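Local coordinates for uncharacterized protein Atu1656 (Agrobacterium tumefaciens, PDB 2OJH) that is of unknown function but belongs to the TolB family and folds as a six-bladed beta-propeller, at residues 84-89 against 101-106. Numbering follows the deposited sequence.
Sequences TICNND and ISDKVE
Cys86 bridges Asp103 where the loop between propeller strands 76-77 and 91-92 runs beside strand 98-103. It is a single beta bridge that ties the connection between two blades to a strand of the second. Two backbone hydrogen bonds flank it. Asn87 N donates to Ser102 O at 2.9 Å and Lys104 N to Ile85 O at 3.1 Å.

Ser102 points into the loop. Its OG sits beside its own backbone N (chi1 -58°) and donates to Asp89 O at 2.9 Å. The same OG accepts a hydrogen bond from Trp133 N of the neighbouring blade strand 131-136. The Asn87 amide lies against Ser102 CB, with CG set between its own backbone N and carbonyl carbon (chi1 63°). Asn87 OD1 is 3.2 Å from Ser102 CB. That OD1 also accepts from Asp89 N, forming an Asx turn that fixes the amide. Water 1 lies between the segments: it accepts from Ser102 N and is within bonding distance of Asn87 O and Asp89 O.

At the other end, the Asp103 carboxylate reaches toward Ile85 N with OD1, whose exact place is doubtful. OD2 accepts from Val105 N in a second Asx turn. Ile85 CG1 meets Val105 CG2, the two side chains crossing at about a right angle, while the CG2 branch of Ile85 rests on the Lys104 chain. There Ile85 CG2 meets Lys104 CG at a tight 3.5 Å.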
ATOM      1  N   THR A  84      16.383   9.674   0.113  1.00 33.99           N
ATOM      2  CA  THR A  84      16.179   9.881   1.544  1.00 34.98           C
ATOM      3  C   THR A  84      14.907  10.676   1.802  1.00 34.93           C
ATOM      4  O   THR A  84      14.696  11.192   2.913  1.00 35.44           O
ATOM      5  CB  THR A  84      17.328  10.647   2.134  1.00 34.96           C
ATOM      6  OG1 THR A  84      17.498  11.865   1.390  1.00 36.14           O
ATOM      7  CG2 THR A  84      18.629   9.817   2.059  1.00 35.87           C
ATOM      8  N   ILE A  85      14.074  10.813   0.775  1.00 35.32           N
ATOM      9  CA  ILE A  85      12.768  11.405   0.960  1.00 34.59           C
ATOM     10  C   ILE A  85      11.752  10.446   0.338  1.00 35.84           C
ATOM     11  O   ILE A  85      11.035  10.804  -0.618  1.00 36.38           O
ATOM     12  CB  ILE A  85      12.623  12.841   0.375  1.00 34.53           C
ATOM     13  CG1 ILE A  85      13.760  13.767   0.816  1.00 33.84           C
ATOM     14  CG2 ILE A  85      11.303  13.463   0.854  1.00 34.49           C
ATOM     15  CD1 ILE A  85      13.845  15.117   0.001  1.00 34.53           C
ATOM     16  N   CYS A  86      11.728   9.226   0.877  1.00 36.53           N
ATOM     17  CA  CYS A  86      10.763   8.194   0.514  1.00 38.43           C
ATOM     18  C   CYS A  86       9.398   8.464   1.147  1.00 38.76           C
ATOM     19  O   CYS A  86       9.298   8.934   2.298  1.00 40.33           O
ATOM     20  CB  CYS A  86      11.245   6.823   0.984  1.00 38.21           C
ATOM     21  SG  CYS A  86      12.668   6.294   0.083  1.00 42.83           S
ATOM     22  N   ASN A  87       8.336   8.156   0.419  1.00 37.87           N
ATOM     23  CA  ASN A  87       7.019   8.354   0.976  1.00 37.24           C
ATOM     24  C   ASN A  87       6.431   6.986   1.373  1.00 37.75           C
ATOM     25  O   ASN A  87       7.174   5.996   1.435  1.00 35.98           O
ATOM     26  CB  ASN A  87       6.130   9.161   0.013  1.00 38.38           C
ATOM     27  CG  ASN A  87       5.885   8.442  -1.325  1.00 39.77           C
ATOM     28  OD1 ASN A  87       5.768   7.211  -1.370  1.00 38.33           O
ATOM     29  ND2 ASN A  87       5.756   9.227  -2.422  1.00 38.59           N
ATOM     30  N   ASN A  88       5.124   6.937   1.611  1.00 35.73           N
ATOM     31  CA  ASN A  88       4.473   5.726   2.164  1.00 37.65           C
ATOM     32  C   ASN A  88       4.158   4.612   1.173  1.00 38.03           C
ATOM     33  O   ASN A  88       3.491   3.646   1.541  1.00 37.36           O
ATOM     34  CB  ASN A  88       3.139   6.077   2.796  1.00 36.98           C
ATOM     35  CG  ASN A  88       3.281   6.884   4.051  1.00 40.31           C
ATOM     36  OD1 ASN A  88       4.375   7.402   4.382  1.00 39.27           O
ATOM     37  ND2 ASN A  88       2.173   6.996   4.782  1.00 37.88           N
ATOM     38  N   ASP A  89       4.633   4.752  -0.066  1.00 38.15           N
ATOM     39  CA  ASP A  89       4.234   3.872  -1.171  1.00 37.94           C
ATOM     40  C   ASP A  89       5.455   3.108  -1.609  1.00 37.11           C
ATOM     41  O   ASP A  89       6.321   3.653  -2.292  1.00 37.55           O
ATOM     42  CB  ASP A  89       3.670   4.708  -2.328  1.00 37.34           C
ATOM     43  CG  ASP A  89       2.517   5.599  -1.923  1.00 40.91           C
ATOM     44  OD1 ASP A  89       1.610   5.182  -1.148  1.00 43.65           O
ATOM     45  OD2 ASP A  89       2.465   6.742  -2.433  1.00 43.36           O
ATOM     46  N   ILE A 101      10.459   1.790  -4.195  1.00 35.65           N
ATOM     47  CA  ILE A 101      10.224   2.976  -3.337  1.00 37.07           C
ATOM     48  C   ILE A 101       9.735   4.118  -4.199  1.00 36.82           C
ATOM     49  O   ILE A 101       9.901   4.095  -5.427  1.00 37.65           O
ATOM     50  CB  ILE A 101      11.513   3.417  -2.594  1.00 36.70           C
ATOM     51  CG1 ILE A 101      12.614   3.745  -3.605  1.00 35.97           C
ATOM     52  CG2 ILE A 101      12.015   2.295  -1.636  1.00 39.74           C
ATOM     53  CD1 ILE A 101      13.979   4.225  -2.969  1.00 36.74           C
ATOM     54  N   SER A 102       9.132   5.124  -3.574  1.00 37.45           N
ATOM     55  CA  SER A 102       8.676   6.291  -4.267  1.00 37.33           C
ATOM     56  C   SER A 102       9.348   7.474  -3.551  1.00 38.67           C
ATOM     57  O   SER A 102       9.068   7.730  -2.379  1.00 39.25           O
ATOM     58  CB  SER A 102       7.153   6.390  -4.161  1.00 37.81           C
ATOM     59  OG  SER A 102       6.536   5.224  -4.692  1.00 36.03           O
ATOM     60  N   ASP A 103      10.248   8.162  -4.241  1.00 39.23           N
ATOM     61  CA  ASP A 103      11.111   9.151  -3.604  1.00 39.04           C
ATOM     62  C   ASP A 103      11.128  10.496  -4.363  1.00 39.01           C
ATOM     63  O   ASP A 103      10.921  10.539  -5.583  1.00 38.13           O
ATOM     64  CB  ASP A 103      12.522   8.583  -3.507  1.00 39.16           C
ATOM     65  CG  ASP A 103      13.504   9.588  -2.971  1.00 41.12           C
ATOM     66  OD1 ASP A 103      13.576   9.724  -1.726  1.00 44.78           O
ATOM     67  OD2 ASP A 103      14.204  10.242  -3.785  1.00 41.76           O
ATOM     68  N   LYS A 104      11.395  11.590  -3.647  1.00 38.81           N
ATOM     69  CA  LYS A 104      11.378  12.896  -4.290  1.00 39.87           C
ATOM     70  C   LYS A 104      12.676  13.706  -4.251  1.00 38.03           C
ATOM     71  O   LYS A 104      12.655  14.894  -4.531  1.00 38.62           O
ATOM     72  CB  LYS A 104      10.185  13.736  -3.814  1.00 39.86           C
ATOM     73  CG  LYS A 104      10.212  14.149  -2.386  1.00 42.31           C
ATOM     74  CD  LYS A 104       8.824  14.712  -1.951  1.00 44.47           C
ATOM     75  CE  LYS A 104       8.783  16.237  -2.044  1.00 52.07           C
ATOM     76  NZ  LYS A 104       7.585  16.798  -1.314  1.00 54.68           N
ATOM     77  N   VAL A 105      13.802  13.067  -3.951  1.00 36.32           N
ATOM     78  CA  VAL A 105      15.097  13.775  -3.976  1.00 34.31           C
ATOM     79  C   VAL A 105      15.423  14.329  -5.363  1.00 34.95           C
ATOM     80  O   VAL A 105      15.763  15.507  -5.507  1.00 34.66           O
ATOM     81  CB  VAL A 105      16.264  12.880  -3.443  1.00 33.21           C
ATOM     82  CG1 VAL A 105      17.630  13.438  -3.829  1.00 33.62           C
ATOM     83  CG2 VAL A 105      16.160  12.733  -1.948  1.00 31.41           C
ATOM     84  N   GLU A 106      15.308  13.485  -6.382  1.00 35.84           N
ATOM     85  CA  GLU A 106      15.799  13.831  -7.722  1.00 36.37           C
ATOM     86  C   GLU A 106      15.023  14.905  -8.457  1.00 36.90           C
ATOM     87  O   GLU A 106      15.629  15.742  -9.123  1.00 37.45           O
ATOM     88  CB  GLU A 106      15.918  12.587  -8.592  1.00 37.13           C
ATOM     89  CG  GLU A 106      17.195  11.824  -8.333  1.00 37.74           C
ATOM     90  CD  GLU A 106      17.531  10.833  -9.433  1.00 39.11           C
ATOM     91  OE1 GLU A 106      16.670  10.005  -9.798  1.00 34.79           O
ATOM     92  OE2 GLU A 106      18.688  10.859  -9.905  1.00 41.59           O
TER
HETATM   93  O   HOH W   1       8.562   4.786  -0.688  1.00 28.17           O